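PDB 7DH7: transcriptional regulator fur family from Xanthomonas campestris pv. campestris, which probably acts as a zinc-dependent repressor of the Fur family that binds regulatory DNA and controls the uptake of zinc. Local coordinates for residues H97-V102 and A129-D134; Q115-F120 and A154-V159. All coordinates share one frame; numbering follows the deposited sequence.

Interaction 1: residues H97-V102 and A129-D134; sequences HKLESV and AVELED
With CG anti to the backbone N (chi1 -162°), the side chain of Leu-99 stretches along Ala-129, while Glu-131, its CG anti to its own carbonyl carbon (chi1 -44°), brings its carboxylate back to the same leucine. The two side chains cross at about a right angle: CD2 of Leu-99 lies 3.8 Å from OE2 of Glu-131, and CD1 rests 3.6 Å from the carbonyl O of Ala-129. On the same face of the sheet, CB of Ala-129 sits 4.4 Å from CD1 of Leu-99. CB of His-97 packs 3.8 Å from CB of Ala-129, and its NE2 hydrogen-bonds to Glu-158 OE2. The backbone pairs around Ala-129, which donates from N to Lys-98 O (2.7 Å) and accepts at O from Glu-100 N (3.1 Å). That carbonyl O also takes a water that accepts from Ser-101 N, giving it two donors where strand 96-99 ends. A second water bridges Ser-101 OG and Glu-131 N. This single parallel bridge joins strands 96-99 and 128-131 in the mixed sheet of a Fur-family dimerisation domain; His-97 and Glu-131 are ligands of one zinc site of this protein, although in this model their side chains are far apart.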
loop_
_atom_site.group_PDB
_atom_site.type_symbol
_atom_site.label_atom_id
_atom_site.label_comp_id
_atom_site.label_asym_id
_atom_site.label_seq_id
_atom_site.Cartn_x
_atom_site.Cartn_y
_atom_site.Cartn_z
ATOM N N HIS C 97 8.086 -3.012 -6.602
ATOM C CA HIS C 97 9.137 -2.425 -5.780
ATOM C C HIS C 97 10.475 -2.489 -6.499
ATOM O O HIS C 97 10.699 -3.332 -7.373
ATOM C CB HIS C 97 9.295 -3.142 -4.429
ATOM C CG HIS C 97 8.001 -3.484 -3.776
ATOM N ND1 HIS C 97 7.024 -2.544 -3.541
ATOM C CD2 HIS C 97 7.522 -4.658 -3.298
ATOM C CE1 HIS C 97 5.991 -3.129 -2.957
ATOM N NE2 HIS C 97 6.275 -4.406 -2.786
ATOM N N LYS C 98 11.372 -1.589 -6.113
ATOM C CA LYS C 98 12.742 -1.604 -6.593
ATOM C C LYS C 98 13.569 -2.310 -5.525
ATOM O O LYS C 98 13.715 -1.798 -4.412
ATOM C CB LYS C 98 13.265 -0.195 -6.862
ATOM C CG LYS C 98 14.649 -0.203 -7.506
ATOM C CD LYS C 98 15.258 1.187 -7.686
ATOM C CE LYS C 98 16.509 1.078 -8.566
ATOM N NZ LYS C 98 17.315 2.334 -8.713
ATOM N N LEU C 99 14.076 -3.493 -5.849
ATOM C CA LEU C 99 14.875 -4.255 -4.896
ATOM C C LEU C 99 16.287 -3.684 -4.895
ATOM O O LEU C 99 17.047 -3.873 -5.853
ATOM C CB LEU C 99 14.853 -5.738 -5.249
ATOM C CG LEU C 99 15.259 -6.739 -4.177
ATOM C CD1 LEU C 99 14.392 -6.561 -2.945
ATOM C CD2 LEU C 99 15.173 -8.172 -4.713
ATOM N N GLU C 100 16.627 -2.972 -3.819
ATOM C CA GLU C 100 17.869 -2.204 -3.771
ATOM C C GLU C 100 19.094 -3.087 -4.010
ATOM O O GLU C 100 20.044 -2.674 -4.690
ATOM C CB GLU C 100 17.986 -1.494 -2.420
ATOM C CG GLU C 100 19.071 -0.433 -2.356
ATOM C CD GLU C 100 20.473 -1.012 -2.193
ATOM O OE1 GLU C 100 20.637 -2.031 -1.478
ATOM O OE2 GLU C 100 21.409 -0.457 -2.811
ATOM N N SER C 101 19.103 -4.295 -3.442
ATOM C CA SER C 101 20.311 -5.109 -3.467
ATOM C C SER C 101 20.743 -5.413 -4.895
ATOM O O SER C 101 21.936 -5.350 -5.216
ATOM C CB SER C 101 20.092 -6.399 -2.676
ATOM O OG SER C 101 18.982 -7.118 -3.189
ATOM N N VAL C 102 19.793 -5.729 -5.772
ATOM C CA VAL C 102 20.108 -6.081 -7.153
ATOM C C VAL C 102 19.776 -4.955 -8.117
ATOM O O VAL C 102 19.878 -5.140 -9.330
ATOM C CB VAL C 102 19.417 -7.387 -7.581
ATOM C CG1 VAL C 102 20.008 -8.573 -6.824
ATOM C CG2 VAL C 102 17.914 -7.297 -7.363
ATOM N N ALA C 129 12.977 -1.498 -1.806
ATOM C CA ALA C 129 12.667 -2.616 -0.903
ATOM C C ALA C 129 13.920 -3.435 -0.577
ATOM O O ALA C 129 14.898 -3.352 -1.288
ATOM C CB ALA C 129 11.609 -3.494 -1.489
ATOM N N VAL C 130 13.846 -4.161 0.520
ATOM C CA VAL C 130 14.888 -5.076 0.956
ATOM C C VAL C 130 14.194 -6.287 1.564
ATOM O O VAL C 130 13.121 -6.164 2.163
ATOM C CB VAL C 130 15.849 -4.403 1.961
ATOM C CG1 VAL C 130 15.119 -4.013 3.225
ATOM C CG2 VAL C 130 17.030 -5.319 2.280
ATOM N N GLU C 131 14.784 -7.462 1.386
ATOM C CA GLU C 131 14.184 -8.654 1.959
ATOM C C GLU C 131 14.525 -8.754 3.440
ATOM O O GLU C 131 15.589 -8.320 3.889
ATOM C CB GLU C 131 14.644 -9.906 1.213
ATOM C CG GLU C 131 14.630 -9.736 -0.293
ATOM C CD GLU C 131 15.019 -11.006 -1.028
ATOM O OE1 GLU C 131 14.789 -12.107 -0.485
ATOM O OE2 GLU C 131 15.588 -10.899 -2.134
ATOM N N LEU C 132 13.581 -9.289 4.207
ATOM C CA LEU C 132 13.789 -9.573 5.623
ATOM C C LEU C 132 14.336 -10.987 5.726
ATOM O O LEU C 132 13.579 -11.959 5.697
ATOM C CB LEU C 132 12.488 -9.416 6.401
ATOM C CG LEU C 132 12.276 -8.002 6.944
ATOM C CD1 LEU C 132 10.823 -7.727 7.319
ATOM C CD2 LEU C 132 13.209 -7.786 8.132
ATOM N N GLU C 133 15.658 -11.112 5.839
ATOM C CA GLU C 133 16.294 -12.424 5.858
ATOM C C GLU C 133 16.501 -12.964 7.267
ATOM O O GLU C 133 17.178 -13.984 7.430
ATOM C CB GLU C 133 17.628 -12.376 5.105
ATOM C CG GLU C 133 17.455 -12.246 3.602
ATOM C CD GLU C 133 18.713 -11.760 2.904
ATOM O OE1 GLU C 133 19.716 -11.488 3.602
ATOM O OE2 GLU C 133 18.687 -11.619 1.661
ATOM N N ASP C 134 15.936 -12.312 8.282
ATOM C CA ASP C 134 16.031 -12.787 9.661
ATOM C C ASP C 134 14.908 -13.795 9.862
ATOM O O ASP C 134 13.738 -13.424 10.000
ATOM C CB ASP C 134 15.949 -11.624 10.646
ATOM C CG ASP C 134 16.141 -12.057 12.095
ATOM O OD1 ASP C 134 15.979 -13.259 12.407
ATOM O OD2 ASP C 134 16.472 -11.183 12.930
HETATM O O HOH W 1 17.318 -4.910 -1.378
HETATM O O HOH W 2 17.099 -7.581 -0.547
#

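Interaction 2: residues Q115-F120 and A154-V159; sequences QHSVPF and AQTLEV
Pro-119 and Thr-156 carry the apolar part of this contact, their side chains crossing at about a right angle. The methyl CG2 of Thr-156 presses on the Val-118 to Pro-119 peptide, 3.5 Å from Pro-119 N, and reaches the pyrrolidine ring at CD and CG. A chi1 of -50° sets OG1 beside the backbone N, facing Ser-117, and so puts CG2 anti to that N. Helix 135-147 closes over the neighbourhood, through Val-138 on Pro-119 and Leu-141 on Leu-157.

Among polar contacts, the firm one is in the backbone: Val-159 N donates to Phe-120 O over 2.9 Å, nearly straight at 167° and in the carbonyl plane. The hydroxyls of Ser-117 and Thr-156 make a weak bond, 3.3 Å between OG and OG1. Pro-119 CA comes 3.2 Å from Leu-157 O, a strongly bent CA-H...O contact.

The aromatic contact pairs Phe-120 with Glu-158. Their side chains lie alongside each other and point the same way, with OE2 of Glu-158 in the ring plane, 3.8 Å from the edge atom CD2 of Phe-120. Ring and carboxylate planes stand 57° apart. His-109 stacks on the phenylalanine.

Glu-158 is buried, yet its carboxylate is well satisfied: OE2 accepts from His-97 NE2 and His-109 N, and OE1 pairs with His-160. The positive rim of the phenyl ring would add a modest electrostatic gain. Such surroundings would be expected to favour the carboxylate form. The bond to His-97 fixes the imidazole of a residue that binds zinc in this protein, and occupying NE2 in this way would bear on its availability to metal.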
loop_
_atom_site.group_PDB
_atom_site.type_symbol
_atom_site.label_atom_id
_atom_site.label_comp_id
_atom_site.label_asym_id
_atom_site.label_seq_id
_atom_site.Cartn_x
_atom_site.Cartn_y
_atom_site.Cartn_z
ATOM N N GLN C 115 6.355 -20.472 -4.398
ATOM C CA GLN C 115 7.817 -20.350 -4.156
ATOM C C GLN C 115 8.139 -20.155 -2.674
ATOM O O GLN C 115 7.214 -20.009 -1.850
ATOM C CB GLN C 115 8.447 -19.193 -4.926
ATOM C CG GLN C 115 7.570 -17.963 -5.033
ATOM C CD GLN C 115 8.335 -16.967 -5.863
ATOM O OE1 GLN C 115 7.901 -16.553 -6.933
ATOM N NE2 GLN C 115 9.512 -16.608 -5.381
ATOM N N HIS C 116 9.443 -20.116 -2.393
ATOM C CA HIS C 116 10.059 -19.877 -1.062
ATOM C C HIS C 116 10.247 -18.366 -0.861
ATOM O O HIS C 116 11.350 -17.969 -0.449
ATOM C CB HIS C 116 11.452 -20.505 -1.123
ATOM C CG HIS C 116 12.186 -20.074 -2.355
ATOM N ND1 HIS C 116 12.360 -18.747 -2.684
ATOM C CD2 HIS C 116 12.751 -20.779 -3.360
ATOM C CE1 HIS C 116 13.022 -18.650 -3.820
ATOM N NE2 HIS C 116 13.273 -19.882 -4.254
ATOM N N SER C 117 9.212 -17.553 -1.088
ATOM C CA SER C 117 9.349 -16.076 -0.983
ATOM C C SER C 117 9.529 -15.621 0.467
ATOM O O SER C 117 9.051 -16.295 1.364
ATOM C CB SER C 117 8.269 -15.316 -1.724
ATOM O OG SER C 117 7.051 -16.029 -1.763
ATOM N N VAL C 118 10.228 -14.507 0.638
ATOM C CA VAL C 118 10.568 -13.894 1.950
ATOM C C VAL C 118 9.925 -12.502 2.017
ATOM O O VAL C 118 9.917 -11.826 1.010
ATOM C CB VAL C 118 12.102 -13.835 2.079
ATOM C CG1 VAL C 118 12.625 -12.538 2.665
ATOM C CG2 VAL C 118 12.651 -15.037 2.819
ATOM N N PRO C 119 9.465 -12.029 3.194
ATOM C CA PRO C 119 8.830 -10.727 3.324
ATOM C C PRO C 119 9.742 -9.566 2.929
ATOM O O PRO C 119 10.910 -9.645 3.157
ATOM C CB PRO C 119 8.571 -10.609 4.826
ATOM C CG PRO C 119 8.440 -12.028 5.266
ATOM C CD PRO C 119 9.506 -12.738 4.466
ATOM N N PHE C 120 9.156 -8.557 2.291
ATOM C CA PHE C 120 9.875 -7.333 1.863
ATOM C C PHE C 120 9.604 -6.189 2.836
ATOM O O PHE C 120 8.615 -6.215 3.520
ATOM C CB PHE C 120 9.396 -6.792 0.515
ATOM C CG PHE C 120 9.560 -7.655 -0.707
ATOM C CD1 PHE C 120 10.744 -8.316 -0.971
ATOM C CD2 PHE C 120 8.544 -7.751 -1.636
ATOM C CE1 PHE C 120 10.891 -9.078 -2.115
ATOM C CE2 PHE C 120 8.688 -8.519 -2.775
ATOM C CZ PHE C 120 9.866 -9.179 -3.016
ATOM N N ALA C 154 -0.878 -17.722 2.679
ATOM C CA ALA C 154 -1.625 -17.377 1.474
ATOM C C ALA C 154 -0.952 -16.249 0.707
ATOM O O ALA C 154 -1.080 -16.169 -0.520
ATOM C CB ALA C 154 -3.056 -16.986 1.839
ATOM N N GLN C 155 -0.241 -15.370 1.406
ATOM C CA GLN C 155 0.422 -14.240 0.764
ATOM C C GLN C 155 1.508 -13.750 1.707
ATOM O O GLN C 155 1.220 -13.407 2.860
ATOM C CB GLN C 155 -0.588 -13.119 0.444
ATOM C CG GLN C 155 0.044 -11.777 0.181
ATOM C CD GLN C 155 -0.912 -10.770 -0.446
ATOM O OE1 GLN C 155 -1.839 -11.122 -1.188
ATOM N NE2 GLN C 155 -0.700 -9.506 -0.126
ATOM N N THR C 156 2.749 -13.728 1.224
ATOM C CA THR C 156 3.865 -13.313 2.059
ATOM C C THR C 156 3.663 -11.871 2.518
ATOM O O THR C 156 3.153 -11.024 1.775
ATOM C CB THR C 156 5.179 -13.474 1.291
ATOM O OG1 THR C 156 5.224 -14.790 0.728
ATOM C CG2 THR C 156 6.390 -13.295 2.212
ATOM N N LEU C 157 4.023 -11.606 3.771
ATOM C CA LEU C 157 3.806 -10.286 4.337
ATOM C C LEU C 157 4.729 -9.261 3.691
ATOM O O LEU C 157 5.840 -9.578 3.241
ATOM C CB LEU C 157 4.037 -10.306 5.846
ATOM C CG LEU C 157 3.074 -11.193 6.619
ATOM C CD1 LEU C 157 3.510 -11.257 8.073
ATOM C CD2 LEU C 157 1.666 -10.637 6.495
ATOM N N GLU C 158 4.249 -8.019 3.639
ATOM C CA GLU C 158 5.080 -6.861 3.347
ATOM C C GLU C 158 5.076 -5.942 4.560
ATOM O O GLU C 158 4.058 -5.821 5.259
ATOM C CB GLU C 158 4.594 -6.091 2.109
ATOM C CG GLU C 158 4.785 -6.827 0.804
ATOM C CD GLU C 158 4.622 -5.936 -0.418
ATOM O OE1 GLU C 158 4.164 -4.778 -0.269
ATOM O OE2 GLU C 158 4.963 -6.395 -1.527
ATOM N N VAL C 159 6.212 -5.302 4.819
ATOM C CA VAL C 159 6.317 -4.304 5.873
ATOM C C VAL C 159 6.585 -2.969 5.212
ATOM O O VAL C 159 7.453 -2.867 4.337
ATOM C CB VAL C 159 7.404 -4.660 6.899
ATOM C CG1 VAL C 159 7.454 -3.614 8.012
ATOM C CG2 VAL C 159 7.131 -6.036 7.473
#

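From the N terminus, residues 97-102 come first, then 115-120, then 129-134 and finally 154-159, so the two contacts alternate along the chain and their loops cross. Interaction 1 closes a loop of 26 residues holding strands 104-107 and 120-123; interaction 2 closes one of 33 that takes in strand 128-131 and helix 135-147. Besides the His-97 to Glu-158 bond, they meet in a probable hydrogen bond from Leu-132 N to Pro-119 O. The strands bearing His-97 and Glu-131 thus belong to one sheet with strand 158-161, outermost within this chain, from which the sheet runs on into the second subunit.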